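Local coordinates for purine catabolism protein pucG (Bacillus subtilis, PDB 3ISL) that transfers the amino group of (S)-ureidoglycine to glyoxylate, giving oxalurate and glycine in purine catabolism, with pyridoxal 5'-phosphate as cofactor, at residues Ser204-Ile209 / Tyr274-Gly279; Gly69-Gly74 / Gly195-Leu200; Gly331-Glu336 / Lys360-Gly365; Asp340-Leu343 / Glu349-Ser352; Glu103-Glu106 / Asn111-Met114. One frame throughout, in Å; residues are numbered along the deposited sequence.

In the fold
From the N terminus, interaction 5 closes first: the short turn between helix 96-107 and strand 111-116 folds back at one edge of the large mixed sheet. It is nested inside the much longer loop closed by interaction 2, which joins the start of helix 71-82 to the lysine loop around the cofactor. Interaction 1 follows in series, laying helix 270-286 against strand 206-211 of the same sheet; it touches interaction 2, where Met206 O probably accepts a hydrogen bond from Thr196 OG1. Further on, interaction 3 ties the start of helix 335-346 to strand 361-365 and encloses interaction 4, which uses the same helix. Centres of interactions 1 and 3 lie about 32 Å apart.

Interaction 1. Residues Ser204-Ile209 / Tyr274-Gly279; sequences SGMAPI and YALREG
Strand 206-211 of the large mixed sheet meets helix 270-286 through Leu276, whose two methyl groups serve two strand residues. Leu276 CD2 lies 4.1 Å from Met206 SD, and Leu276 CD1 lies 4.3 Å from Pro208 CG. The leucine's CG stands anti to the backbone N (chi1 -179°), which carries the branch out from the helix toward the strand. Met206 runs extended beyond CG and crosses the leucine at about a right angle, with its sulfur against the methyl. Pro208 offers the CG corner of its ring. Both strand residues point toward the helix, while Ala207 between them points away, the alternation of a beta strand. No hydrogen bond joins the two segments; the contact is apolar and buried. Nearby on the helix, Arg277 NH1 bonds Glu278 OE2 at 2.8 Å, and both side chains also bond backbone atoms of the second subunit's N-terminal arm. Helix covering sheet through alternate strand residues is characteristic of the layered alpha/beta large domain of PLP-dependent aminotransferases.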
loop_
_atom_site.group_PDB
_atom_site.type_symbol
_atom_site.label_atom_id
_atom_site.label_comp_id
_atom_site.label_asym_id
_atom_site.label_seq_id
_atom_site.Cartn_x
_atom_site.Cartn_y
_atom_site.Cartn_z
ATOM N N SER A 204 -0.388 -7.010 6.112
ATOM C CA SER A 204 -0.291 -5.561 6.358
ATOM C C SER A 204 -0.206 -4.910 5.009
ATOM O O SER A 204 0.155 -5.584 4.041
ATOM C CB SER A 204 0.946 -5.252 7.171
ATOM O OG SER A 204 1.861 -6.273 6.819
ATOM N N GLY A 205 -0.492 -3.620 4.960
ATOM C CA GLY A 205 -0.537 -2.912 3.687
ATOM C C GLY A 205 -1.905 -2.482 3.178
ATOM O O GLY A 205 -2.056 -2.110 2.000
ATOM N N MET A 206 -2.912 -2.458 4.074
ATOM C CA MET A 206 -4.116 -1.678 3.749
ATOM C C MET A 206 -4.687 -1.149 5.016
ATOM O O MET A 206 -4.373 -1.698 6.094
ATOM C CB MET A 206 -5.151 -2.481 2.944
ATOM C CG MET A 206 -5.307 -2.087 1.430
ATOM S SD MET A 206 -6.656 -3.169 1.005
ATOM C CE MET A 206 -7.286 -2.647 -0.588
ATOM N N ALA A 207 -5.461 -0.051 4.894
ATOM C CA ALA A 207 -5.979 0.648 6.035
ATOM C C ALA A 207 -7.485 0.953 5.824
ATOM O O ALA A 207 -7.838 1.877 5.122
ATOM C CB ALA A 207 -5.189 1.931 6.254
ATOM N N PRO A 208 -8.364 0.148 6.401
ATOM C CA PRO A 208 -9.829 0.396 6.364
ATOM C C PRO A 208 -10.173 1.653 7.165
ATOM O O PRO A 208 -9.716 1.809 8.310
ATOM C CB PRO A 208 -10.446 -0.816 7.097
ATOM C CG PRO A 208 -9.368 -1.806 7.251
ATOM C CD PRO A 208 -8.016 -1.078 7.127
ATOM N N ILE A 209 -10.985 2.506 6.572
ATOM C CA ILE A 209 -11.383 3.754 7.228
ATOM C C ILE A 209 -12.859 3.861 7.187
ATOM O O ILE A 209 -13.487 3.287 6.310
ATOM C CB ILE A 209 -10.750 5.034 6.599
ATOM C CG1 ILE A 209 -11.221 5.242 5.171
ATOM C CG2 ILE A 209 -9.231 4.972 6.626
ATOM C CD1 ILE A 209 -10.685 6.589 4.516
ATOM N N TYR A 274 -8.753 -8.738 -2.166
ATOM C CA TYR A 274 -9.193 -10.107 -1.979
ATOM C C TYR A 274 -9.019 -10.485 -0.508
ATOM O O TYR A 274 -9.954 -11.057 0.133
ATOM C CB TYR A 274 -8.370 -11.128 -2.839
ATOM C CG TYR A 274 -8.600 -11.124 -4.355
ATOM C CD1 TYR A 274 -9.690 -10.459 -4.932
ATOM C CD2 TYR A 274 -7.729 -11.841 -5.203
ATOM C CE1 TYR A 274 -9.901 -10.503 -6.331
ATOM C CE2 TYR A 274 -7.903 -11.873 -6.552
ATOM C CZ TYR A 274 -9.001 -11.211 -7.133
ATOM O OH TYR A 274 -9.150 -11.241 -8.545
ATOM N N ALA A 275 -7.805 -10.209 -0.015
ATOM C CA ALA A 275 -7.404 -10.604 1.324
ATOM C C ALA A 275 -8.239 -9.879 2.386
ATOM O O ALA A 275 -8.720 -10.498 3.287
ATOM C CB ALA A 275 -5.891 -10.432 1.536
ATOM N N LEU A 276 -8.479 -8.595 2.222
ATOM C CA LEU A 276 -9.319 -7.849 3.152
ATOM C C LEU A 276 -10.770 -8.368 3.167
ATOM O O LEU A 276 -11.362 -8.627 4.237
ATOM C CB LEU A 276 -9.307 -6.332 2.758
ATOM C CG LEU A 276 -10.120 -5.448 3.663
ATOM C CD1 LEU A 276 -9.640 -5.530 5.208
ATOM C CD2 LEU A 276 -10.071 -4.031 3.170
ATOM N N ARG A 277 -11.355 -8.455 1.983
ATOM C CA ARG A 277 -12.669 -9.079 1.823
ATOM C C ARG A 277 -12.778 -10.400 2.593
ATOM O O ARG A 277 -13.666 -10.572 3.463
ATOM C CB ARG A 277 -12.923 -9.255 0.321
ATOM C CG ARG A 277 -14.434 -9.494 -0.139
ATOM C CD ARG A 277 -14.786 -10.951 -0.082
ATOM N NE ARG A 277 -16.114 -11.179 -0.655
ATOM C CZ ARG A 277 -16.787 -12.322 -0.606
ATOM N NH1 ARG A 277 -16.221 -13.399 -0.051
ATOM N NH2 ARG A 277 -18.018 -12.394 -1.158
ATOM N N GLU A 278 -11.849 -11.333 2.339
ATOM C CA GLU A 278 -11.930 -12.601 3.054
ATOM C C GLU A 278 -11.692 -12.459 4.549
ATOM O O GLU A 278 -12.365 -13.116 5.313
ATOM C CB GLU A 278 -11.039 -13.690 2.460
ATOM C CG GLU A 278 -11.364 -14.041 1.043
ATOM C CD GLU A 278 -12.754 -14.709 0.862
ATOM O OE1 GLU A 278 -12.841 -15.907 0.503
ATOM O OE2 GLU A 278 -13.759 -14.009 1.031
ATOM N N GLY A 279 -10.739 -11.623 4.954
ATOM C CA GLY A 279 -10.454 -11.422 6.390
ATOM C C GLY A 279 -11.622 -10.834 7.180
ATOM O O GLY A 279 -11.975 -11.346 8.239
#

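Interaction 2. Residues Gly69-Gly74 / Gly195-Leu200; sequences GTSRAG and GTQKCL. With PLP (pyridoxal-5'-phosphate), chain C.
Ser71 OG sits beside the backbone N (chi1 -45°) and Gln197 bends at chi2 (-90°), turning both side chains onto the same phosphate oxygen of the cofactor. Ser71 OG donates to PLP O3P at 2.8 Å and Gln197 NE2 to that oxygen at 2.6 Å. Between the two segments themselves, Ser71 OG rests 3.4 Å from Gly195 CA, where a CB would collide with it. Arg72, bent at chi3, brings its guanidinium edge to the phosphate: NE reaches PLP O2P at 2.9 Å, nearly straight at 165°, and NH2 reaches PLP O1P. With Arg72 N also donating to O2P, this is the phosphate-binding N-terminus of helix 71-82 in the PLP aminotransferase fold, Thr70 standing at the N-cap. A leucine in place of Arg72 would probably leave O1P and O2P short of two donors and the phosphate's charge less balanced. The extended Lys198 chain joins NZ to PLP C4A at 1.3 Å, the internal aldimine. Thr147, and Thr267 of the second subunit, also hydrogen-bond the cofactor.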
loop_
_atom_site.group_PDB
_atom_site.type_symbol
_atom_site.label_atom_id
_atom_site.label_comp_id
_atom_site.label_asym_id
_atom_site.label_seq_id
_atom_site.Cartn_x
_atom_site.Cartn_y
_atom_site.Cartn_z
ATOM N N GLY A 69 -2.263 1.434 1.678
ATOM C CA GLY A 69 -1.159 2.050 2.394
ATOM C C GLY A 69 -1.210 1.295 3.669
ATOM O O GLY A 69 -2.238 0.651 3.962
ATOM N N THR A 70 -0.133 1.343 4.434
ATOM C CA THR A 70 -0.229 0.810 5.780
ATOM C C THR A 70 -1.248 1.629 6.616
ATOM O O THR A 70 -1.834 2.661 6.140
ATOM C CB THR A 70 1.202 0.547 6.451
ATOM O OG1 THR A 70 1.641 1.663 7.246
ATOM C CG2 THR A 70 2.243 0.232 5.385
ATOM N N SER A 71 -1.494 1.149 7.836
ATOM C CA SER A 71 -2.480 1.759 8.691
ATOM C C SER A 71 -2.253 3.262 8.825
ATOM O O SER A 71 -3.187 4.055 8.821
ATOM C CB SER A 71 -2.371 1.129 10.046
ATOM O OG SER A 71 -2.257 -0.256 9.897
ATOM N N ARG A 72 -0.992 3.640 8.970
ATOM C CA ARG A 72 -0.658 5.033 9.243
ATOM C C ARG A 72 -0.713 5.937 8.004
ATOM O O ARG A 72 -0.776 7.154 8.152
ATOM C CB ARG A 72 0.696 5.170 9.969
ATOM C CG ARG A 72 1.904 5.146 9.110
ATOM C CD ARG A 72 3.130 5.019 10.058
ATOM N NE ARG A 72 3.140 3.766 10.847
ATOM C CZ ARG A 72 3.972 3.502 11.874
ATOM N NH1 ARG A 72 4.852 4.404 12.306
ATOM N NH2 ARG A 72 3.912 2.320 12.501
ATOM N N ALA A 73 -0.750 5.341 6.807
ATOM C CA ALA A 73 -1.130 6.081 5.600
ATOM C C ALA A 73 -2.643 6.336 5.673
ATOM O O ALA A 73 -3.106 7.364 5.192
ATOM C CB ALA A 73 -0.794 5.274 4.356
ATOM N N GLY A 74 -3.403 5.374 6.212
ATOM C CA GLY A 74 -4.817 5.582 6.430
ATOM C C GLY A 74 -5.049 6.737 7.386
ATOM O O GLY A 74 -5.895 7.589 7.160
ATOM N N GLY A 195 -6.361 -1.045 10.904
ATOM C CA GLY A 195 -5.297 -1.689 10.125
ATOM C C GLY A 195 -5.610 -3.152 9.938
ATOM O O GLY A 195 -6.545 -3.693 10.543
ATOM N N THR A 196 -4.875 -3.821 9.073
ATOM C CA THR A 196 -5.230 -5.190 8.709
ATOM C C THR A 196 -4.425 -6.277 9.439
ATOM O O THR A 196 -4.948 -7.385 9.642
ATOM C CB THR A 196 -4.998 -5.398 7.191
ATOM O OG1 THR A 196 -3.793 -4.715 6.804
ATOM C CG2 THR A 196 -6.123 -4.775 6.404
ATOM N N GLN A 197 -3.174 -5.996 9.816
ATOM C CA GLN A 197 -2.223 -7.035 10.167
ATOM C C GLN A 197 -2.250 -7.352 11.660
ATOM O O GLN A 197 -1.373 -8.109 12.160
ATOM C CB GLN A 197 -0.792 -6.651 9.745
ATOM C CG GLN A 197 -0.159 -5.482 10.691
ATOM C CD GLN A 197 -0.450 -4.051 10.187
ATOM O OE1 GLN A 197 -1.323 -3.853 9.340
ATOM N NE2 GLN A 197 0.297 -3.067 10.692
ATOM N N LYS A 198 -3.214 -6.746 12.361
ATOM C CA LYS A 198 -3.438 -6.916 13.801
ATOM C C LYS A 198 -4.641 -7.817 14.070
ATOM O O LYS A 198 -4.646 -8.914 13.577
ATOM C CB LYS A 198 -3.439 -5.576 14.531
ATOM C CG LYS A 198 -1.945 -4.964 14.447
ATOM C CD LYS A 198 -1.695 -3.615 15.185
ATOM C CE LYS A 198 -0.409 -3.010 14.639
ATOM N NZ LYS A 198 0.297 -2.029 15.443
ATOM N N CYS A 199 -5.643 -7.401 14.827
ATOM C CA CYS A 199 -6.707 -8.326 15.096
ATOM C C CYS A 199 -7.472 -8.921 13.898
ATOM O O CYS A 199 -8.211 -9.918 14.074
ATOM C CB CYS A 199 -7.665 -7.677 16.089
ATOM S SG CYS A 199 -6.781 -7.319 17.582
ATOM N N LEU A 200 -7.385 -8.261 12.740
ATOM C CA LEU A 200 -7.967 -8.737 11.477
ATOM C C LEU A 200 -7.182 -9.883 10.776
ATOM O O LEU A 200 -7.727 -10.618 9.962
ATOM C CB LEU A 200 -8.196 -7.537 10.473
ATOM C CG LEU A 200 -9.181 -6.451 11.031
ATOM C CD1 LEU A 200 -9.413 -5.485 9.860
ATOM C CD2 LEU A 200 -10.549 -7.050 11.552
HETATM N N1 PLP C . -1.334 2.829 15.162
HETATM C C2 PLP C . -1.342 1.858 16.269
HETATM C C2A PLP C . -2.082 1.996 17.460
HETATM C C3 PLP C . -0.578 0.685 16.226
HETATM O O3 PLP C . -0.592 -0.224 17.253
HETATM C C4 PLP C . 0.205 0.357 15.142
HETATM C C4A PLP C . 1.023 -0.993 15.150
HETATM C C5 PLP C . 0.234 1.238 14.068
HETATM C C6 PLP C . -0.498 2.468 14.051
HETATM C C5A PLP C . 1.140 0.868 12.941
HETATM O O4P PLP C . 0.463 0.859 11.773
HETATM P P PLP C . 1.376 0.392 10.570
HETATM O O1P PLP C . 2.719 -0.154 11.040
HETATM O O2P PLP C . 1.392 1.782 9.659
HETATM O O3P PLP C . 0.527 -0.737 9.661
#

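Interaction 3. Residues Gly331-Glu336 / Lys360-Gly365; sequences GGIDGE and KIWRIG
Trp362 reaches from strand 361-365 to the beginning of helix 335-346, where its indole meets Gly335 and Ile333. CB leaves the strand with CG anti to the carbonyl carbon (chi1 -58°), and the indole swings toward the helix. Trp362 CD1 passes 3.8 Å from Gly335 O, and the next atom, NE1, donates to that oxygen at 3.0 Å. The bond is nearly straight at the hydrogen (164°), and the oxygen lies close to the indole plane, at the ring's edge; seen from the acceptor, the donor is tilted 21° from the carbonyl plane. Gly335 brings its backbone right up to the ring, with Gly335 CA 3.6 Å from Trp362 NE1. On the six-membered ring, Trp362 CZ2 meets Ile333 CG2 at 4.5 Å, near the ring plane. The acceptor belongs to the helix's first turn, where Asp334 at the N-cap takes a weak bond from Glu336 N, while strand 361-365 pairs antiparallel with strand 324-328, so the indole joins helix to two-stranded sheet. A phenylalanine at Trp362 would probably leave Gly335 O without its indole donor and open a gap beside Ile333. Val338 of the helix and Val327 of the neighbouring strand also pack on the indole.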
loop_
_atom_site.group_PDB
_atom_site.type_symbol
_atom_site.label_atom_id
_atom_site.label_comp_id
_atom_site.label_asym_id
_atom_site.label_seq_id
_atom_site.Cartn_x
_atom_site.Cartn_y
_atom_site.Cartn_z
ATOM N N GLY A 331 14.877 -8.394 36.891
ATOM C CA GLY A 331 16.231 -7.814 37.031
ATOM C C GLY A 331 17.323 -8.830 36.715
ATOM O O GLY A 331 17.181 -10.018 37.053
ATOM N N GLY A 332 18.401 -8.395 36.053
ATOM C CA GLY A 332 19.504 -9.314 35.678
ATOM C C GLY A 332 19.258 -10.263 34.483
ATOM O O GLY A 332 20.030 -11.226 34.242
ATOM N N ILE A 333 18.184 -10.016 33.727
ATOM C CA ILE A 333 17.912 -10.838 32.550
ATOM C C ILE A 333 17.896 -9.930 31.332
ATOM O O ILE A 333 17.205 -8.918 31.318
ATOM C CB ILE A 333 16.596 -11.629 32.679
ATOM C CG1 ILE A 333 16.811 -12.858 33.568
ATOM C CG2 ILE A 333 16.114 -12.098 31.311
ATOM C CD1 ILE A 333 15.549 -13.373 34.233
ATOM N N ASP A 334 18.685 -10.289 30.322
ATOM C CA ASP A 334 18.791 -9.502 29.116
ATOM C C ASP A 334 17.547 -9.846 28.264
ATOM O O ASP A 334 17.405 -10.952 27.773
ATOM C CB ASP A 334 20.117 -9.827 28.403
ATOM C CG ASP A 334 20.220 -9.197 27.009
ATOM O OD1 ASP A 334 19.218 -8.628 26.509
ATOM O OD2 ASP A 334 21.319 -9.285 26.414
ATOM N N GLY A 335 16.634 -8.898 28.167
ATOM C CA GLY A 335 15.355 -9.112 27.512
ATOM C C GLY A 335 15.514 -9.337 26.014
ATOM O O GLY A 335 14.691 -10.048 25.377
ATOM N N GLU A 336 16.547 -8.733 25.436
ATOM C CA GLU A 336 16.797 -8.930 24.022
ATOM C C GLU A 336 17.312 -10.361 23.773
ATOM O O GLU A 336 17.007 -10.950 22.743
ATOM C CB GLU A 336 17.782 -7.869 23.503
ATOM C CG GLU A 336 17.558 -7.436 22.023
ATOM C CD GLU A 336 16.082 -7.015 21.707
ATOM O OE1 GLU A 336 15.388 -6.500 22.617
ATOM O OE2 GLU A 336 15.627 -7.207 20.541
ATOM N N LYS A 360 12.350 -2.823 29.773
ATOM C CA LYS A 360 11.468 -3.035 30.935
ATOM C C LYS A 360 10.473 -4.152 30.705
ATOM O O LYS A 360 10.078 -4.817 31.639
ATOM C CB LYS A 360 10.697 -1.750 31.293
ATOM C CG LYS A 360 11.592 -0.656 31.917
ATOM C CD LYS A 360 10.957 0.729 31.783
ATOM C CE LYS A 360 9.595 0.804 32.528
ATOM N NZ LYS A 360 9.629 1.456 33.882
ATOM N N ILE A 361 10.022 -4.312 29.460
ATOM C CA ILE A 361 8.896 -5.202 29.196
ATOM C C ILE A 361 9.061 -5.974 27.921
ATOM O O ILE A 361 9.668 -5.492 26.957
ATOM C CB ILE A 361 7.495 -4.453 29.106
ATOM C CG1 ILE A 361 7.531 -3.229 28.175
ATOM C CG2 ILE A 361 6.946 -4.122 30.467
ATOM C CD1 ILE A 361 6.099 -2.736 27.691
ATOM N N TRP A 362 8.507 -7.174 27.904
ATOM C CA TRP A 362 8.176 -7.796 26.597
ATOM C C TRP A 362 6.727 -7.571 26.394
ATOM O O TRP A 362 6.014 -7.470 27.366
ATOM C CB TRP A 362 8.404 -9.299 26.558
ATOM C CG TRP A 362 9.800 -9.753 26.857
ATOM C CD1 TRP A 362 10.915 -9.714 26.018
ATOM C CD2 TRP A 362 10.223 -10.407 28.065
ATOM N NE1 TRP A 362 12.017 -10.303 26.673
ATOM C CE2 TRP A 362 11.615 -10.728 27.921
ATOM C CE3 TRP A 362 9.570 -10.729 29.267
ATOM C CZ2 TRP A 362 12.369 -11.359 28.966
ATOM C CZ3 TRP A 362 10.308 -11.360 30.304
ATOM C CH2 TRP A 362 11.706 -11.646 30.147
ATOM N N ARG A 363 6.284 -7.515 25.131
ATOM C CA ARG A 363 4.867 -7.411 24.838
ATOM C C ARG A 363 4.401 -8.651 24.084
ATOM O O ARG A 363 4.892 -8.958 23.006
ATOM C CB ARG A 363 4.557 -6.129 24.046
ATOM C CG ARG A 363 4.935 -4.870 24.791
ATOM C CD ARG A 363 4.722 -3.649 23.935
ATOM N NE ARG A 363 5.759 -3.550 22.937
ATOM C CZ ARG A 363 5.554 -3.165 21.682
ATOM N NH1 ARG A 363 4.357 -2.812 21.258
ATOM N NH2 ARG A 363 6.575 -3.111 20.856
ATOM N N ILE A 364 3.426 -9.363 24.642
ATOM C CA ILE A 364 2.979 -10.573 23.973
ATOM C C ILE A 364 1.581 -10.219 23.433
ATOM O O ILE A 364 0.704 -9.878 24.219
ATOM C CB ILE A 364 2.934 -11.764 24.879
ATOM C CG1 ILE A 364 4.312 -11.962 25.574
ATOM C CG2 ILE A 364 2.386 -13.055 24.117
ATOM C CD1 ILE A 364 4.413 -13.164 26.530
ATOM N N GLY A 365 1.431 -10.283 22.101
ATOM C CA GLY A 365 0.163 -10.008 21.393
ATOM C C GLY A 365 -0.646 -11.294 21.359
ATOM O O GLY A 365 -0.050 -12.404 21.293
#

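Interaction 4. Residues Asp340-Leu343 / Glu349-Ser352; sequences DMLL and EIAS
Glu349 and Ile350 meet two successive leucines of helix 335-346. At Glu349 it is the aliphatic base that touches: Glu349 CB lies 4.2 Å from Leu343 CD1, and the two side chains run side by side in the same direction. Each has CG anti to its own backbone N (chi1 -157° for the glutamate, -166° for the leucine). Pro40 and Gly36 of the second subunit pack on Leu343 and Glu349 respectively, so this end of the contact lies at the dimer interface. One residue on, Ile350 crosses Leu342 at about a right angle. Ile350 CD1 and CG2 both meet Leu342 CD1, at 3.8 Å and 4.0 Å respectively, and CG1 is hardly farther away. Trp362 and Ile364 of strand 361-365 and Val379 of helix 373-389 also pack on the isoleucine. Next, the Ala351 backbone pairs with Arg363, and Ser352 OG bonds Glu336 OE1. Helix 335-346 and the extended segment packing back on it belong to the C-terminal alpha/beta domain of a class-V, fold type I aminotransferase.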
loop_
_atom_site.group_PDB
_atom_site.type_symbol
_atom_site.label_atom_id
_atom_site.label_comp_id
_atom_site.label_asym_id
_atom_site.label_seq_id
_atom_site.Cartn_x
_atom_site.Cartn_y
_atom_site.Cartn_z
ATOM N N ASP A 340 15.561 -12.997 21.217
ATOM C CA ASP A 340 16.348 -13.601 20.139
ATOM C C ASP A 340 16.340 -15.144 20.236
ATOM O O ASP A 340 16.207 -15.813 19.217
ATOM C CB ASP A 340 17.832 -13.079 20.161
ATOM C CG ASP A 340 17.940 -11.577 19.786
ATOM O OD1 ASP A 340 19.038 -10.990 19.993
ATOM O OD2 ASP A 340 16.929 -10.992 19.271
ATOM N N MET A 341 16.499 -15.691 21.442
ATOM C CA MET A 341 16.535 -17.155 21.632
ATOM C C MET A 341 15.179 -17.839 21.366
ATOM O O MET A 341 15.109 -18.944 20.790
ATOM C CB MET A 341 17.089 -17.550 23.026
ATOM C CG MET A 341 17.301 -19.070 23.164
ATOM S SD MET A 341 17.802 -19.562 24.852
ATOM C CE MET A 341 19.518 -18.996 24.814
ATOM N N LEU A 342 14.101 -17.229 21.849
ATOM C CA LEU A 342 12.768 -17.722 21.578
ATOM C C LEU A 342 12.574 -17.869 20.069
ATOM O O LEU A 342 12.048 -18.876 19.600
ATOM C CB LEU A 342 11.718 -16.728 22.098
ATOM C CG LEU A 342 10.964 -16.965 23.370
ATOM C CD1 LEU A 342 9.616 -16.108 23.287
ATOM C CD2 LEU A 342 10.616 -18.439 23.431
ATOM N N LEU A 343 12.989 -16.829 19.342
ATOM C CA LEU A 343 12.911 -16.780 17.880
ATOM C C LEU A 343 13.801 -17.824 17.236
ATOM O O LEU A 343 13.345 -18.602 16.418
ATOM C CB LEU A 343 13.241 -15.370 17.334
ATOM C CG LEU A 343 12.827 -15.210 15.835
ATOM C CD1 LEU A 343 11.355 -15.612 15.567
ATOM C CD2 LEU A 343 13.095 -13.757 15.293
ATOM N N GLU A 349 7.769 -15.617 18.103
ATOM C CA GLU A 349 8.102 -14.181 18.077
ATOM C C GLU A 349 7.291 -13.415 19.091
ATOM O O GLU A 349 6.080 -13.481 19.052
ATOM C CB GLU A 349 7.868 -13.551 16.675
ATOM C CG GLU A 349 8.729 -12.287 16.510
ATOM C CD GLU A 349 8.243 -11.380 15.349
ATOM O OE1 GLU A 349 7.284 -11.763 14.675
ATOM O OE2 GLU A 349 8.830 -10.305 15.110
ATOM N N ILE A 350 7.983 -12.731 20.001
ATOM C CA ILE A 350 7.407 -11.722 20.918
ATOM C C ILE A 350 8.124 -10.392 20.692
ATOM O O ILE A 350 9.182 -10.340 20.089
ATOM C CB ILE A 350 7.448 -12.131 22.447
ATOM C CG1 ILE A 350 8.894 -12.116 22.984
ATOM C CG2 ILE A 350 6.642 -13.478 22.649
ATOM C CD1 ILE A 350 9.051 -12.581 24.553
ATOM N N ALA A 351 7.525 -9.322 21.180
ATOM C CA ALA A 351 8.032 -7.972 20.920
ATOM C C ALA A 351 8.853 -7.449 22.092
ATOM O O ALA A 351 8.515 -7.697 23.247
ATOM C CB ALA A 351 6.858 -7.061 20.604
ATOM N N SER A 352 9.928 -6.724 21.800
ATOM C CA SER A 352 10.594 -5.927 22.826
ATOM C C SER A 352 9.926 -4.557 22.836
ATOM O O SER A 352 8.959 -4.324 22.117
ATOM C CB SER A 352 12.092 -5.757 22.527
ATOM O OG SER A 352 12.862 -6.824 23.081
#

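Interaction 5. Residues Glu103-Glu106 / Asn111-Met114; sequences EIAE and NVHM
Val112 lies across the side chain of Glu106 at about a right angle, with Ala105 beside it on the same helix. The CG2 methyl of Val112 does most of the touching: Ala105 CB is 3.8 Å away and Glu106 CG 3.9 Å. The valine's CG1 is anti to the backbone N (chi1 175°), which puts CG2 beside that nitrogen and against the helix. Ala105 points toward the strand and adds its single methyl to the apolar contact. Glu106 starts out across the line between the segments; beyond CG the chain is extended and passes across the valine, bringing Glu106 OE2 3.8 Å from Val112 CB. The acid therefore lends its CG methylene to the packing while keeping its charged end at the solvent side. There a water donates to Glu106 OE2 at 3.2 Å and accepts from Val112 N at 2.8 Å, bridging the carboxylate to the backbone of the strand. Within the sheet, strand 111-116 pairs with strand 88-93, and Ile91 of that strand also packs on Val112. Helix 96-107 connects the parallel neighbours 88-93 and 111-116 and packs on the second, a beta-alpha-beta crossover, here at the outer edge of the mixed sheet.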
loop_
_atom_site.group_PDB
_atom_site.type_symbol
_atom_site.label_atom_id
_atom_site.label_comp_id
_atom_site.label_asym_id
_atom_site.label_seq_id
_atom_site.Cartn_x
_atom_site.Cartn_y
_atom_site.Cartn_z
ATOM N N GLU A 103 2.822 14.284 15.034
ATOM C CA GLU A 103 3.690 14.431 13.855
ATOM C C GLU A 103 2.937 14.756 12.566
ATOM O O GLU A 103 3.246 15.721 11.873
ATOM C CB GLU A 103 4.414 13.114 13.655
ATOM C CG GLU A 103 5.663 13.002 14.375
ATOM C CD GLU A 103 6.710 13.661 13.579
ATOM O OE1 GLU A 103 6.512 13.614 12.339
ATOM O OE2 GLU A 103 7.671 14.235 14.157
ATOM N N ILE A 104 1.969 13.906 12.250
ATOM C CA ILE A 104 1.135 14.050 11.068
ATOM C C ILE A 104 0.383 15.388 11.083
ATOM O O ILE A 104 0.426 16.154 10.102
ATOM C CB ILE A 104 0.155 12.839 10.950
ATOM C CG1 ILE A 104 0.919 11.567 10.548
ATOM C CG2 ILE A 104 -0.865 13.127 9.906
ATOM C CD1 ILE A 104 0.264 10.267 10.969
ATOM N N ALA A 105 -0.318 15.683 12.189
ATOM C CA ALA A 105 -1.065 16.921 12.278
ATOM C C ALA A 105 -0.169 18.145 12.095
ATOM O O ALA A 105 -0.547 19.107 11.401
ATOM C CB ALA A 105 -1.857 17.018 13.640
ATOM N N GLU A 106 1.006 18.133 12.722
ATOM C CA GLU A 106 1.917 19.314 12.644
ATOM C C GLU A 106 2.411 19.526 11.238
ATOM O O GLU A 106 2.406 20.639 10.728
ATOM C CB GLU A 106 3.121 19.156 13.562
ATOM C CG GLU A 106 3.075 20.159 14.659
ATOM C CD GLU A 106 3.786 19.717 15.915
ATOM O OE1 GLU A 106 4.641 18.790 15.835
ATOM O OE2 GLU A 106 3.466 20.325 16.979
ATOM N N ASN A 111 -2.091 23.745 14.426
ATOM C CA ASN A 111 -1.624 24.094 15.750
ATOM C C ASN A 111 -2.011 22.935 16.697
ATOM O O ASN A 111 -3.168 22.779 17.038
ATOM C CB ASN A 111 -2.254 25.437 16.154
ATOM C CG ASN A 111 -1.858 25.913 17.562
ATOM O OD1 ASN A 111 -2.459 26.870 18.073
ATOM N ND2 ASN A 111 -0.841 25.286 18.183
ATOM N N VAL A 112 -1.035 22.133 17.110
ATOM C CA VAL A 112 -1.286 20.991 17.970
ATOM C C VAL A 112 -1.323 21.363 19.466
ATOM O O VAL A 112 -0.377 21.986 19.985
ATOM C CB VAL A 112 -0.240 19.874 17.708
ATOM C CG1 VAL A 112 -0.398 18.727 18.671
ATOM C CG2 VAL A 112 -0.365 19.354 16.308
ATOM N N HIS A 113 -2.403 20.987 20.155
ATOM C CA HIS A 113 -2.460 21.055 21.640
ATOM C C HIS A 113 -2.327 19.616 22.156
ATOM O O HIS A 113 -3.194 18.756 21.854
ATOM C CB HIS A 113 -3.768 21.731 22.109
ATOM C CG HIS A 113 -4.037 23.056 21.448
ATOM N ND1 HIS A 113 -4.431 23.174 20.123
ATOM C CD2 HIS A 113 -3.998 24.319 21.936
ATOM C CE1 HIS A 113 -4.618 24.450 19.827
ATOM N NE2 HIS A 113 -4.355 25.164 20.905
ATOM N N MET A 114 -1.213 19.291 22.815
ATOM C CA MET A 114 -1.102 17.941 23.354
ATOM C C MET A 114 -1.331 17.890 24.850
ATOM O O MET A 114 -1.021 18.851 25.562
ATOM C CB MET A 114 0.171 17.208 22.919
ATOM C CG MET A 114 1.505 17.847 23.204
ATOM S SD MET A 114 2.773 16.997 22.192
ATOM C CE MET A 114 3.230 18.258 21.013
HETATM O O HOH W 1 1.649 22.987 16.875
#